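Local coordinates for protein ylmH (Streptococcus pneumoniae, PDB 2FPH) that is a cell division protein of a Gram-positive bacterium and probably binds nucleic acid, one of its parts resembling RRM-type RNA-binding domains, at residues Pro12-Gly17 against Glu41-Ile46; Leu32-Asn37 against Glu115-Gly120; Ala54-Gly59 against Leu70-Tyr75; Val62-Val67 against Phe119-Val124; Glu84-Glu89 against Leu155-Phe160. One frame throughout, in Å; residues are numbered along the deposited sequence. Where two conformers were deposited one is given.

Contact 1. Residues Pro12-Gly17 against Glu41-Ile46; sequences PFLDKG and EKLLKI
Leu43 of helix 38-50 and Phe13 of helix 11-27 bury nearly equal areas in the contact between the two helices, and Leu44 follows. The helices run in roughly the same direction, their local axes 10.0 Å apart at closest approach and crossing at -47°, a spacing that leaves room for branched and aromatic side chains between them. The Phe13 ring stands out toward helix 38-50 because CG is anti to the backbone N (chi1 -176°). One side of the ring, CD2 and CE2, then meets Leu43: Phe13 CD2 lies 3.7 Å from Leu43 CD2, an oblique approach. Leu44 comes to the rim of the same ring, with its CB near the ring plane. Beside the Phe13 ring, the methyl CD2 of Leu14 is 3.8 Å from Leu43 CG, the two side chains crossing at about a right angle. Gly17, one turn on from Phe13, offers bare backbone to Leu44: Gly17 CA lies 4.2 Å from Leu44 CD2. Leu44 also packs on Val69 and Leu71 of strand 69-72, joining the contact to the N-terminal sheet. Every touching atom is carbon, so the packing depends on the fit of shapes and not on the direction of polar bonds.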
# COMPACT_ATOMS: atom_id res chain seq x y z
N PRO A 12 19.36 2.17 0.42
CA PRO A 12 18.65 0.91 0.74
C PRO A 12 17.39 0.67 -0.10
O PRO A 12 17.20 -0.45 -0.62
CB PRO A 12 18.37 1.05 2.21
CG PRO A 12 19.38 1.95 2.67
CD PRO A 12 19.62 2.98 1.63
N PHE A 13 16.58 1.71 -0.28
CA PHE A 13 15.37 1.58 -1.10
C PHE A 13 15.76 1.37 -2.54
O PHE A 13 15.11 0.57 -3.27
CB PHE A 13 14.47 2.80 -0.98
CG PHE A 13 13.20 2.60 -1.74
CD1 PHE A 13 12.28 1.69 -1.28
CD2 PHE A 13 13.05 3.15 -2.95
CE1 PHE A 13 11.19 1.37 -2.07
CE2 PHE A 13 11.92 2.90 -3.70
CZ PHE A 13 11.01 1.99 -3.19
N LEU A 14 16.72 2.15 -3.01
CA LEU A 14 17.12 2.01 -4.44
C LEU A 14 17.63 0.61 -4.75
O LEU A 14 17.30 0.03 -5.80
CB LEU A 14 18.14 3.00 -4.86
CG LEU A 14 17.73 4.46 -4.82
CD1 LEU A 14 18.98 5.37 -4.98
CD2 LEU A 14 16.74 4.68 -5.88
N ASP A 15 18.39 0.05 -3.80
CA ASP A 15 18.80 -1.34 -3.90
C ASP A 15 17.63 -2.30 -4.11
O ASP A 15 17.72 -3.21 -4.93
CB ASP A 15 19.55 -1.76 -2.65
CG ASP A 15 20.94 -1.17 -2.56
OD1 ASP A 15 21.52 -0.61 -3.55
OD2 ASP A 15 21.54 -1.24 -1.47
N LYS A 16 16.55 -2.12 -3.34
CA LYS A 16 15.33 -2.94 -3.47
C LYS A 16 14.68 -2.68 -4.82
O LYS A 16 14.15 -3.58 -5.53
CB LYS A 16 14.30 -2.64 -2.36
CG LYS A 16 14.68 -3.02 -0.93
CD LYS A 16 13.49 -2.65 0.00
CE LYS A 16 13.58 -3.29 1.40
NZ LYS A 16 12.95 -4.64 1.41
N GLY A 17 14.68 -1.41 -5.21
CA GLY A 17 14.07 -0.99 -6.48
C GLY A 17 14.73 -1.66 -7.66
O GLY A 17 14.06 -2.10 -8.60
N GLU A 41 7.94 6.17 -3.85
CA GLU A 41 7.29 6.20 -5.17
C GLU A 41 8.03 7.05 -6.18
O GLU A 41 8.16 6.66 -7.35
CB GLU A 41 5.83 6.69 -4.99
CG GLU A 41 4.94 6.92 -6.21
CD GLU A 41 3.65 7.70 -5.88
OE1 GLU A 41 3.59 8.42 -4.85
OE2 GLU A 41 2.67 7.61 -6.69
N LYS A 42 8.51 8.23 -5.76
CA LYS A 42 9.22 9.10 -6.67
C LYS A 42 10.55 8.48 -7.09
O LYS A 42 10.86 8.49 -8.27
CB LYS A 42 9.46 10.48 -6.02
CG LYS A 42 8.25 11.33 -5.96
CD LYS A 42 8.59 12.81 -5.62
CE LYS A 42 8.90 13.06 -4.17
NZ LYS A 42 7.67 13.24 -3.31
N LEU A 43 11.25 7.81 -6.17
CA LEU A 43 12.52 7.13 -6.47
C LEU A 43 12.31 6.03 -7.46
O LEU A 43 13.06 5.93 -8.41
CB LEU A 43 13.08 6.53 -5.22
CG LEU A 43 14.21 7.16 -4.42
CD1 LEU A 43 14.51 8.69 -4.68
CD2 LEU A 43 14.27 6.68 -3.02
N LEU A 44 11.25 5.24 -7.27
CA LEU A 44 11.06 4.08 -8.14
C LEU A 44 10.66 4.58 -9.55
O LEU A 44 11.09 4.03 -10.55
CB LEU A 44 10.02 3.16 -7.52
CG LEU A 44 10.08 1.65 -7.68
CD1 LEU A 44 8.67 1.03 -7.62
CD2 LEU A 44 11.06 1.00 -8.63
N LYS A 45 9.82 5.60 -9.65
CA LYS A 45 9.49 6.21 -10.94
C LYS A 45 10.75 6.67 -11.73
O LYS A 45 10.84 6.42 -12.92
CB LYS A 45 8.55 7.40 -10.73
CG LYS A 45 7.12 6.96 -10.46
CD LYS A 45 6.28 8.07 -9.92
CE LYS A 45 4.77 7.75 -9.86
NZ LYS A 45 4.37 6.62 -10.73
N ILE A 46 11.70 7.25 -11.04
CA ILE A 46 12.99 7.63 -11.64
C ILE A 46 13.80 6.40 -12.17
O ILE A 46 14.19 6.34 -13.37
CB ILE A 46 13.84 8.45 -10.72
CG1 ILE A 46 13.18 9.80 -10.39
CG2 ILE A 46 15.17 8.73 -11.35
CD1 ILE A 46 13.79 10.41 -9.11

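Contact 2. Residues Leu32-Asn37 against Glu115-Gly120; sequences LTPFIN and ERKLFG
The carbonyl oxygen of Lys117 accepts from Phe35 N, the two atoms 3.0 Å apart and the N-H...O angle 157°; the same oxygen lies at the edge of the Phe35 ring, in its plane. This bond ties the irregular link between strand 31-32 and helix 38-50 to a 3-10 turn, residues 116-118, that leads into edge strand 119-123 of the RRM-like sheet. Phe35 supplies a flat face to lay on the peptide between Phe119 and Gly120. Phe119 C sits 3.3 Å above the plane near the rim, at CD2, while Gly120 N stands over the centre. Gly120, having no side chain, lets its CA make a CH-pi contact 3.8 Å from the ring centroid. On the other side of the bond the long aliphatic part of Lys117, bent at each torsion beyond chi1, folds along the loop and passes from Pro34 to Ile36. Its far end meets the methyl CG2 of Ile36, 3.8 Å from Lys117 CE, whereas its CD presses on Pro34 CB at 3.3 Å, tighter than usual carbon contact.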
# COMPACT_ATOMS: atom_id res chain seq x y z
N LEU A 32 4.39 -6.23 -8.93
CA LEU A 32 3.66 -5.34 -8.02
C LEU A 32 4.42 -5.24 -6.69
O LEU A 32 4.67 -6.27 -6.00
CB LEU A 32 2.27 -5.91 -7.79
CG LEU A 32 1.36 -5.28 -6.74
CD1 LEU A 32 1.09 -3.92 -7.23
CD2 LEU A 32 0.01 -6.09 -6.54
N THR A 33 4.73 -4.01 -6.29
CA THR A 33 5.45 -3.72 -5.09
C THR A 33 4.57 -3.79 -3.86
O THR A 33 3.30 -3.78 -3.94
CB THR A 33 6.07 -2.30 -5.11
OG1 THR A 33 5.02 -1.28 -4.95
CG2 THR A 33 6.81 -2.05 -6.35
N PRO A 34 5.19 -3.80 -2.69
CA PRO A 34 4.42 -3.60 -1.47
C PRO A 34 3.98 -2.16 -1.36
O PRO A 34 4.33 -1.31 -2.19
CB PRO A 34 5.45 -3.86 -0.37
CG PRO A 34 6.63 -4.37 -1.02
CD PRO A 34 6.62 -4.02 -2.42
N PHE A 35 3.30 -1.83 -0.26
CA PHE A 35 3.06 -0.40 -0.03
C PHE A 35 4.36 0.36 0.27
O PHE A 35 5.19 -0.09 1.09
CB PHE A 35 2.06 -0.17 1.07
CG PHE A 35 0.65 -0.48 0.68
CD1 PHE A 35 -0.13 0.51 0.09
CD2 PHE A 35 0.07 -1.71 0.92
CE1 PHE A 35 -1.45 0.31 -0.25
CE2 PHE A 35 -1.29 -1.94 0.55
CZ PHE A 35 -2.05 -0.89 -0.01
N ILE A 36 4.51 1.49 -0.41
CA ILE A 36 5.66 2.41 -0.25
C ILE A 36 5.19 3.84 -0.07
O ILE A 36 4.04 4.19 -0.39
CB ILE A 36 6.59 2.29 -1.52
CG1 ILE A 36 5.91 2.69 -2.83
CG2 ILE A 36 7.16 0.87 -1.64
CD1 ILE A 36 6.86 2.70 -4.04
N ASN A 37 6.05 4.67 0.51
CA ASN A 37 5.73 6.06 0.79
C ASN A 37 5.96 6.97 -0.42
O ASN A 37 6.43 6.51 -1.46
CB ASN A 37 6.43 6.52 2.11
CG ASN A 37 7.91 6.74 1.94
OD1 ASN A 37 8.40 7.10 0.88
ND2 ASN A 37 8.64 6.61 3.05
N GLU A 115 3.16 -6.03 9.40
CA GLU A 115 4.19 -5.14 8.80
C GLU A 115 3.52 -3.98 8.04
O GLU A 115 2.48 -4.18 7.37
CB GLU A 115 5.11 -5.97 7.87
CG GLU A 115 4.95 -7.52 7.98
CD GLU A 115 5.84 -8.39 7.07
OE1 GLU A 115 7.07 -8.50 7.33
OE2 GLU A 115 5.30 -9.03 6.12
N ARG A 116 4.12 -2.79 8.13
CA ARG A 116 3.63 -1.59 7.48
C ARG A 116 3.47 -1.81 5.98
O ARG A 116 2.62 -1.19 5.37
CB ARG A 116 4.59 -0.38 7.70
CG ARG A 116 5.47 -0.18 6.41
CD ARG A 116 6.62 0.84 6.53
NE ARG A 116 7.67 0.63 5.51
CZ ARG A 116 8.47 -0.43 5.46
NH1 ARG A 116 8.39 -1.41 6.36
NH2 ARG A 116 9.38 -0.53 4.49
N LYS A 117 4.33 -2.63 5.39
CA LYS A 117 4.32 -2.80 3.92
C LYS A 117 3.07 -3.52 3.38
O LYS A 117 2.84 -3.55 2.11
CB LYS A 117 5.57 -3.53 3.41
CG LYS A 117 6.81 -2.68 3.31
CD LYS A 117 7.46 -2.65 1.93
CE LYS A 117 7.89 -1.26 1.43
NZ LYS A 117 9.27 -1.32 0.80
N LEU A 118 2.27 -4.13 4.28
CA LEU A 118 1.08 -4.93 3.85
C LEU A 118 -0.21 -4.09 3.82
O LEU A 118 -1.27 -4.59 3.44
CB LEU A 118 0.79 -6.15 4.77
CG LEU A 118 1.91 -7.20 4.87
CD1 LEU A 118 1.52 -8.26 5.86
CD2 LEU A 118 2.16 -7.78 3.47
N PHE A 119 -0.11 -2.83 4.20
CA PHE A 119 -1.24 -1.92 4.17
C PHE A 119 -0.77 -0.52 3.89
O PHE A 119 0.43 -0.21 4.04
CB PHE A 119 -2.10 -1.96 5.45
CG PHE A 119 -1.41 -1.56 6.73
CD1 PHE A 119 -0.59 -2.47 7.40
CD2 PHE A 119 -1.58 -0.29 7.28
CE1 PHE A 119 0.09 -2.09 8.52
CE2 PHE A 119 -0.95 0.06 8.45
CZ PHE A 119 -0.12 -0.84 9.08
N GLY A 120 -1.72 0.32 3.51
CA GLY A 120 -1.41 1.68 3.14
C GLY A 120 -2.03 2.61 4.16
O GLY A 120 -1.81 2.46 5.36

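Contact 3. Residues Ala54-Gly59 against Leu70-Tyr75; sequences ACSSSG and LLYPDY
Ser56 and Leu70 pair at the firm end of a beta hairpin, strands 54-57 and 69-72 running antiparallel in the small N-terminal sheet. Two bonds join this hydrogen-bonded pair: Leu70 N gives its proton to Ser56 O at 2.8 Å, nearly straight at 177°, and Ser56 N binds Leu70 O at 3.0 Å. Next comes the non-hydrogen-bonded pair Cys55 and Leu71, whose side chains share the face turned to the helices, Cys55 toward 38-50 and Leu71 also toward 11-27; Cys55 SG touches Leu71 CD2, apolar groups suited to it. The opposite face carries Ala54, Ser56, Leu70 and Tyr72. Tyr72 CG stands between its backbone N and carbonyl carbon (chi1 51°), which swings the ring back across the neighbouring strand. Small Ala54 fits beneath it, CB 3.3 Å from Tyr72 CE2, and Ser56 OG comes obliquely to CE1, a buried hydroxyl without a polar partner in the model. At the Ala54 end the ladder slackens: Tyr72 N still holds Ala54 O, but the return bond from Ala54 N to Tyr72 O is weak. Water enters here, accepting from Ala54 N and donating both to Tyr72 O and to the exposed Asp74, whose OD1 is 2.5 Å from the water oxygen.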
# COMPACT_ATOMS: atom_id res chain seq x y z
N ALA A 54 7.90 0.68 -18.04
CA ALA A 54 6.67 1.41 -17.65
C ALA A 54 6.34 1.18 -16.19
O ALA A 54 6.66 0.16 -15.61
CB ALA A 54 5.54 1.05 -18.52
N CYS A 55 5.74 2.20 -15.57
CA CYS A 55 5.52 2.26 -14.15
C CYS A 55 4.14 2.92 -13.97
O CYS A 55 3.89 3.92 -14.62
CB CYS A 55 6.64 3.15 -13.51
SG CYS A 55 6.74 3.33 -11.76
N SER A 56 3.22 2.30 -13.21
CA SER A 56 1.98 2.97 -12.76
C SER A 56 1.86 2.83 -11.25
O SER A 56 2.19 1.81 -10.71
CB SER A 56 0.73 2.42 -13.47
OG SER A 56 0.62 1.04 -13.29
N SER A 57 1.44 3.91 -10.59
CA SER A 57 1.26 3.96 -9.16
C SER A 57 -0.21 3.90 -8.84
O SER A 57 -1.02 4.55 -9.55
CB SER A 57 1.80 5.27 -8.62
OG SER A 57 1.38 5.47 -7.29
N SER A 58 -0.59 3.20 -7.76
CA SER A 58 -2.00 3.16 -7.35
C SER A 58 -2.50 4.61 -7.03
O SER A 58 -3.70 4.87 -7.09
CB SER A 58 -2.25 2.23 -6.18
OG SER A 58 -1.49 2.59 -5.05
N GLY A 59 -1.57 5.50 -6.70
CA GLY A 59 -1.90 6.89 -6.44
C GLY A 59 -2.38 7.67 -7.63
O GLY A 59 -2.97 8.76 -7.47
N LEU A 70 3.17 -0.69 -9.92
CA LEU A 70 3.31 -1.79 -10.86
C LEU A 70 4.40 -1.44 -11.85
O LEU A 70 4.40 -0.36 -12.45
CB LEU A 70 1.98 -1.99 -11.53
CG LEU A 70 0.91 -2.78 -10.86
CD1 LEU A 70 -0.40 -2.47 -11.55
CD2 LEU A 70 1.40 -4.29 -10.99
N LEU A 71 5.36 -2.35 -12.02
CA LEU A 71 6.44 -2.21 -13.02
C LEU A 71 6.14 -3.21 -14.13
O LEU A 71 5.85 -4.35 -13.80
CB LEU A 71 7.78 -2.51 -12.34
CG LEU A 71 8.20 -1.53 -11.22
CD1 LEU A 71 9.36 -1.97 -10.34
CD2 LEU A 71 8.57 -0.23 -11.81
N TYR A 72 6.24 -2.86 -15.44
CA TYR A 72 5.74 -3.78 -16.45
C TYR A 72 6.28 -3.52 -17.85
O TYR A 72 6.74 -2.41 -18.13
CB TYR A 72 4.23 -3.83 -16.49
CG TYR A 72 3.59 -2.46 -16.57
CD1 TYR A 72 3.36 -1.74 -15.43
CD2 TYR A 72 3.26 -1.88 -17.80
CE1 TYR A 72 2.83 -0.46 -15.48
CE2 TYR A 72 2.69 -0.56 -17.84
CZ TYR A 72 2.47 0.10 -16.68
OH TYR A 72 1.94 1.40 -16.69
N PRO A 73 6.34 -4.58 -18.66
CA PRO A 73 6.66 -4.43 -20.09
C PRO A 73 5.50 -3.76 -20.81
O PRO A 73 4.39 -3.76 -20.30
CB PRO A 73 6.81 -5.88 -20.55
CG PRO A 73 7.03 -6.64 -19.31
CD PRO A 73 6.11 -6.00 -18.33
N ASP A 74 5.75 -3.32 -22.05
CA ASP A 74 4.83 -2.43 -22.79
C ASP A 74 3.51 -3.06 -23.25
O ASP A 74 2.47 -2.35 -23.34
CB ASP A 74 5.54 -1.80 -23.97
CG ASP A 74 6.66 -0.85 -23.55
OD1 ASP A 74 6.63 -0.24 -22.44
OD2 ASP A 74 7.65 -0.65 -24.28
N TYR A 75 3.52 -4.36 -23.46
CA TYR A 75 2.31 -5.06 -23.79
C TYR A 75 1.20 -4.84 -22.71
O TYR A 75 0.02 -4.88 -23.03
CB TYR A 75 2.59 -6.54 -24.02
CG TYR A 75 2.88 -7.35 -22.78
CD1 TYR A 75 4.19 -7.53 -22.33
CD2 TYR A 75 1.86 -7.98 -22.09
CE1 TYR A 75 4.47 -8.26 -21.18
CE2 TYR A 75 2.12 -8.75 -20.93
CZ TYR A 75 3.43 -8.88 -20.50
OH TYR A 75 3.69 -9.63 -19.39
O HOH W 1 7.53 -1.43 -20.44
O HOH W 2 1.61 4.78 -16.41

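Contact 4. Residues Val62-Val67 against Phe119-Val124; sequences VSSEYV and FGDILV
Asp121 has CG anti to its own carbonyl carbon (chi1 -69°), and a chi2 of only -5° turns its carboxylate so that each oxygen faces a different backbone N-H of the loop 62-67. Glu65 N reaches OD2 of Asp121 at 2.9 Å in a nearly straight bond, OD2 receiving it on its syn lone pair. Tyr66 N binds Asp121 OD1, likewise at 2.9 Å and on the syn side, though somewhat out of the carboxylate plane. Two successive amides are thus held by one acidic side chain, which suits aspartate: its short chain holds the carboxylate near its own strand, and the two oxygens are spaced to take adjacent N-H groups of the loop. Ser64 CB lies 3.3 Å from Asp121 OD2, and the Tyr66 ring approaches obliquely, CD2 3.2 Å from Asp121 OD1, with ring and carboxylate planes 77° apart. Gly120, lacking a side chain, admits Tyr66 CB to 3.6 Å from its CA. A water completes the link, donating to Tyr66 O and accepting from Asp121 N. The contact joins the long connection of the N-terminal hairpin to edge strand 119-123 of the RRM-like sheet. Because the buried acid is met by two peptide N-H donors, it is probably stabilised as the carboxylate, even with the acidic Glu65 side chain nearby; the interface is directional and polar.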
# COMPACT_ATOMS: atom_id res chain seq x y z
N VAL A 62 -6.34 6.06 -7.19
CA VAL A 62 -6.92 6.46 -5.90
C VAL A 62 -5.93 7.29 -5.19
O VAL A 62 -4.80 6.83 -4.95
CB VAL A 62 -7.28 5.22 -5.01
CG1 VAL A 62 -7.79 5.65 -3.69
CG2 VAL A 62 -8.26 4.35 -5.68
N SER A 63 -6.27 8.54 -4.87
CA SER A 63 -5.30 9.41 -4.22
C SER A 63 -5.01 8.86 -2.84
O SER A 63 -5.92 8.54 -2.08
CB SER A 63 -5.76 10.88 -4.08
OG SER A 63 -6.59 11.30 -5.15
N SER A 64 -3.74 8.83 -2.51
CA SER A 64 -3.33 8.27 -1.27
C SER A 64 -1.94 8.67 -0.97
O SER A 64 -1.22 9.19 -1.83
CB SER A 64 -3.49 6.76 -1.26
OG SER A 64 -2.65 6.18 -2.23
N GLU A 65 -1.56 8.51 0.27
CA GLU A 65 -0.16 8.73 0.62
C GLU A 65 0.71 7.50 0.33
O GLU A 65 1.62 7.54 -0.52
CB GLU A 65 -0.02 9.20 2.06
CG GLU A 65 -0.58 10.62 2.28
CD GLU A 65 -0.27 11.62 1.15
OE1 GLU A 65 0.92 12.01 0.99
OE2 GLU A 65 -1.21 12.07 0.42
N TYR A 66 0.41 6.42 1.01
CA TYR A 66 1.01 5.10 0.69
C TYR A 66 0.41 4.56 -0.59
O TYR A 66 -0.80 4.57 -0.80
CB TYR A 66 0.83 4.14 1.88
CG TYR A 66 1.58 4.69 3.04
CD1 TYR A 66 2.96 4.70 3.07
CD2 TYR A 66 0.90 5.31 4.07
CE1 TYR A 66 3.65 5.31 4.17
CE2 TYR A 66 1.56 5.94 5.13
CZ TYR A 66 2.90 5.92 5.18
OH TYR A 66 3.48 6.55 6.24
N VAL A 67 1.27 3.98 -1.42
CA VAL A 67 0.87 3.45 -2.72
C VAL A 67 1.51 2.14 -3.00
O VAL A 67 2.50 1.76 -2.39
CB VAL A 67 1.18 4.45 -3.88
CG1 VAL A 67 0.45 5.71 -3.70
CG2 VAL A 67 2.66 4.72 -3.99
N PHE A 119 -0.11 -2.83 4.20
CA PHE A 119 -1.24 -1.92 4.17
C PHE A 119 -0.77 -0.52 3.89
O PHE A 119 0.43 -0.21 4.04
CB PHE A 119 -2.10 -1.96 5.45
CG PHE A 119 -1.41 -1.56 6.73
CD1 PHE A 119 -0.59 -2.47 7.40
CD2 PHE A 119 -1.58 -0.29 7.28
CE1 PHE A 119 0.09 -2.09 8.52
CE2 PHE A 119 -0.95 0.06 8.45
CZ PHE A 119 -0.12 -0.84 9.08
N GLY A 120 -1.72 0.32 3.51
CA GLY A 120 -1.41 1.68 3.14
C GLY A 120 -2.03 2.61 4.16
O GLY A 120 -1.81 2.46 5.36
N ASP A 121 -2.84 3.52 3.67
CA ASP A 121 -3.40 4.57 4.47
C ASP A 121 -4.45 4.06 5.40
O ASP A 121 -5.26 3.18 5.06
CB ASP A 121 -4.09 5.62 3.57
CG ASP A 121 -3.13 6.43 2.72
OD1 ASP A 121 -1.90 6.32 2.81
OD2 ASP A 121 -3.57 7.30 1.96
N ILE A 122 -4.45 4.63 6.60
CA ILE A 122 -5.59 4.50 7.51
C ILE A 122 -6.25 5.88 7.53
O ILE A 122 -5.57 6.89 7.73
CB ILE A 122 -5.10 4.09 8.90
CG1 ILE A 122 -4.56 2.67 8.96
CG2 ILE A 122 -6.21 4.28 9.97
CD1 ILE A 122 -3.58 2.53 10.16
N LEU A 123 -7.56 5.90 7.30
CA LEU A 123 -8.34 7.09 7.03
C LEU A 123 -9.43 7.23 8.08
O LEU A 123 -10.17 6.27 8.37
CB LEU A 123 -9.03 6.97 5.69
CG LEU A 123 -8.12 6.64 4.51
CD1 LEU A 123 -9.02 6.23 3.38
CD2 LEU A 123 -7.27 7.83 4.15
N VAL A 124 -9.52 8.46 8.59
CA VAL A 124 -10.40 8.89 9.68
C VAL A 124 -10.30 10.43 9.69
O VAL A 124 -9.23 10.96 9.45
CB VAL A 124 -9.82 8.49 11.06
CG1 VAL A 124 -10.81 8.75 12.19
CG2 VAL A 124 -9.34 7.05 11.11
O HOH W 3 -2.94 3.58 0.75

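Contact 5. Residues Glu84-Glu89 against Leu155-Phe160; sequences EISLQE and LEERPF
Phe160 lays one face of its ring on Leu87, whose CB is 3.9 Å from the centroid and 15° off the normal, while Ile85 CG2 reaches CZ obliquely at 3.6 Å. A second flat group, the Arg158 guanidinium, has Glu89 CB over one face, 3.6 Å above the plane near the rim. Its NH1 forms a long salt bridge with Glu89 OE1, at 3.4 Å, the carboxylate turned 31° from the guanidinium; that oxygen also binds Gln130 of the adjacent strand. Beneath these side chains, the central strand 85-91 and its neighbour 151-157 run antiparallel in the five-stranded, RRM-like sheet. Glu89 and Glu156 form the hydrogen-bonded pair, with Glu89 N 2.7 Å from Glu156 O, and Arg158 N extends the ladder to Leu87 O. On the opposite face Ser86 OG is gripped twice: it donates to Glu157 OE2 at 2.9 Å, approaching from above the carboxylate plane, and accepts from Gln88 NE2 at 2.8 Å. Gln88 folds back through its bent chi2 to do so, leaving OE1 to bind Gln142 of helix 138-144.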
# COMPACT_ATOMS: atom_id res chain seq x y z
N GLU A 84 -4.12 -4.94 -6.51
CA GLU A 84 -4.48 -5.88 -5.43
C GLU A 84 -4.67 -5.12 -4.10
O GLU A 84 -4.12 -5.51 -3.06
CB GLU A 84 -3.44 -7.00 -5.33
CG GLU A 84 -3.42 -7.92 -6.55
CD GLU A 84 -2.48 -9.10 -6.47
OE1 GLU A 84 -1.96 -9.44 -5.40
OE2 GLU A 84 -2.21 -9.68 -7.55
N ILE A 85 -5.43 -4.02 -4.16
CA ILE A 85 -5.73 -3.20 -2.97
C ILE A 85 -7.21 -3.29 -2.67
O ILE A 85 -8.04 -3.14 -3.58
CB ILE A 85 -5.31 -1.71 -3.18
CG1 ILE A 85 -3.78 -1.60 -3.36
CG2 ILE A 85 -5.65 -0.88 -1.93
CD1 ILE A 85 -3.34 -0.26 -3.90
N SER A 86 -7.53 -3.54 -1.39
CA SER A 86 -8.91 -3.63 -0.90
C SER A 86 -9.15 -2.43 0.02
O SER A 86 -8.23 -2.03 0.76
CB SER A 86 -9.06 -4.92 -0.11
OG SER A 86 -10.38 -5.22 0.30
N LEU A 87 -10.32 -1.81 -0.02
CA LEU A 87 -10.65 -0.82 0.99
C LEU A 87 -11.49 -1.54 2.03
O LEU A 87 -12.52 -2.13 1.67
CB LEU A 87 -11.43 0.36 0.43
CG LEU A 87 -11.84 1.56 1.29
CD1 LEU A 87 -10.74 2.37 1.86
CD2 LEU A 87 -12.79 2.49 0.49
N GLN A 88 -11.13 -1.43 3.30
CA GLN A 88 -11.92 -2.01 4.38
C GLN A 88 -12.43 -0.91 5.28
O GLN A 88 -11.66 -0.12 5.82
CB GLN A 88 -11.07 -3.00 5.22
CG GLN A 88 -10.60 -4.21 4.42
CD GLN A 88 -11.73 -5.12 4.01
OE1 GLN A 88 -12.49 -5.62 4.87
NE2 GLN A 88 -11.84 -5.39 2.70
N GLU A 89 -13.76 -0.88 5.44
CA GLU A 89 -14.37 -0.07 6.49
C GLU A 89 -14.21 -0.76 7.82
O GLU A 89 -14.46 -1.96 7.96
CB GLU A 89 -15.87 0.09 6.26
CG GLU A 89 -16.46 1.11 7.20
CD GLU A 89 -16.60 2.49 6.60
OE1 GLU A 89 -16.62 2.62 5.36
OE2 GLU A 89 -16.73 3.43 7.41
N LEU A 155 -14.32 -5.53 10.04
CA LEU A 155 -13.89 -5.00 8.75
C LEU A 155 -14.79 -5.50 7.61
O LEU A 155 -15.00 -6.71 7.50
CB LEU A 155 -12.48 -5.45 8.44
CG LEU A 155 -11.29 -4.73 9.05
CD1 LEU A 155 -10.02 -5.28 8.49
CD2 LEU A 155 -11.28 -3.28 8.80
N GLU A 156 -15.28 -4.58 6.78
CA GLU A 156 -16.05 -4.90 5.58
C GLU A 156 -15.50 -4.19 4.35
O GLU A 156 -15.13 -3.04 4.44
CB GLU A 156 -17.47 -4.40 5.78
CG GLU A 156 -18.24 -5.15 6.86
CD GLU A 156 -19.60 -4.54 7.12
OE1 GLU A 156 -20.08 -3.74 6.29
OE2 GLU A 156 -20.17 -4.85 8.17
N GLU A 157 -15.53 -4.89 3.21
CA GLU A 157 -15.22 -4.33 1.87
C GLU A 157 -16.10 -3.11 1.52
O GLU A 157 -17.34 -3.18 1.68
CB GLU A 157 -15.49 -5.40 0.80
CG GLU A 157 -14.31 -6.06 0.07
CD GLU A 157 -13.64 -5.20 -0.99
OE1 GLU A 157 -14.11 -4.06 -1.26
OE2 GLU A 157 -12.61 -5.66 -1.54
N ARG A 158 -15.49 -2.02 1.09
CA ARG A 158 -16.18 -0.86 0.50
C ARG A 158 -15.55 -0.48 -0.85
O ARG A 158 -14.33 -0.54 -0.99
CB ARG A 158 -15.99 0.37 1.38
CG ARG A 158 -16.59 0.30 2.75
CD ARG A 158 -18.07 0.45 2.74
NE ARG A 158 -18.68 -0.65 3.45
CZ ARG A 158 -19.26 -0.57 4.63
NH1 ARG A 158 -19.37 0.58 5.29
NH2 ARG A 158 -19.75 -1.67 5.15
N PRO A 159 -16.33 -0.04 -1.85
CA PRO A 159 -15.74 0.60 -3.05
C PRO A 159 -14.88 1.82 -2.78
O PRO A 159 -15.19 2.58 -1.86
CB PRO A 159 -16.97 1.05 -3.87
CG PRO A 159 -18.13 0.31 -3.32
CD PRO A 159 -17.79 -0.20 -1.95
N PHE A 160 -13.84 2.04 -3.59
CA PHE A 160 -13.03 3.23 -3.43
C PHE A 160 -13.80 4.50 -3.72
O PHE A 160 -13.38 5.55 -3.30
CB PHE A 160 -11.73 3.15 -4.22
CG PHE A 160 -10.69 2.30 -3.56
CD1 PHE A 160 -10.68 0.95 -3.80
CD2 PHE A 160 -9.75 2.84 -2.68
CE1 PHE A 160 -9.75 0.13 -3.21
CE2 PHE A 160 -8.81 2.00 -2.06
CZ PHE A 160 -8.83 0.66 -2.35

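Contacts 1 and 3 build the N-terminal part: the helix pair 11-27 and 38-50 lies against the small sheet, with Leu44 on Leu71, the centres of the two contacts about 14 Å apart. The centres of contacts 1 and 5 are about 27 Å apart, contact 5 lying beyond the chain's centre, in the five-stranded sheet. Between them lie contacts 2 and 4, with centres 10 Å apart, both ending on strand 119-123 and joined by Ile36 and Val67. Along the chain contact 3 is nested within the loop that contact 2 closes, while contact 4 crosses contact 3. Contacts 2 and 4 therefore fasten the N-terminal part to the RRM-like part, and Phe35 and Val62 extend the packing to contact 5.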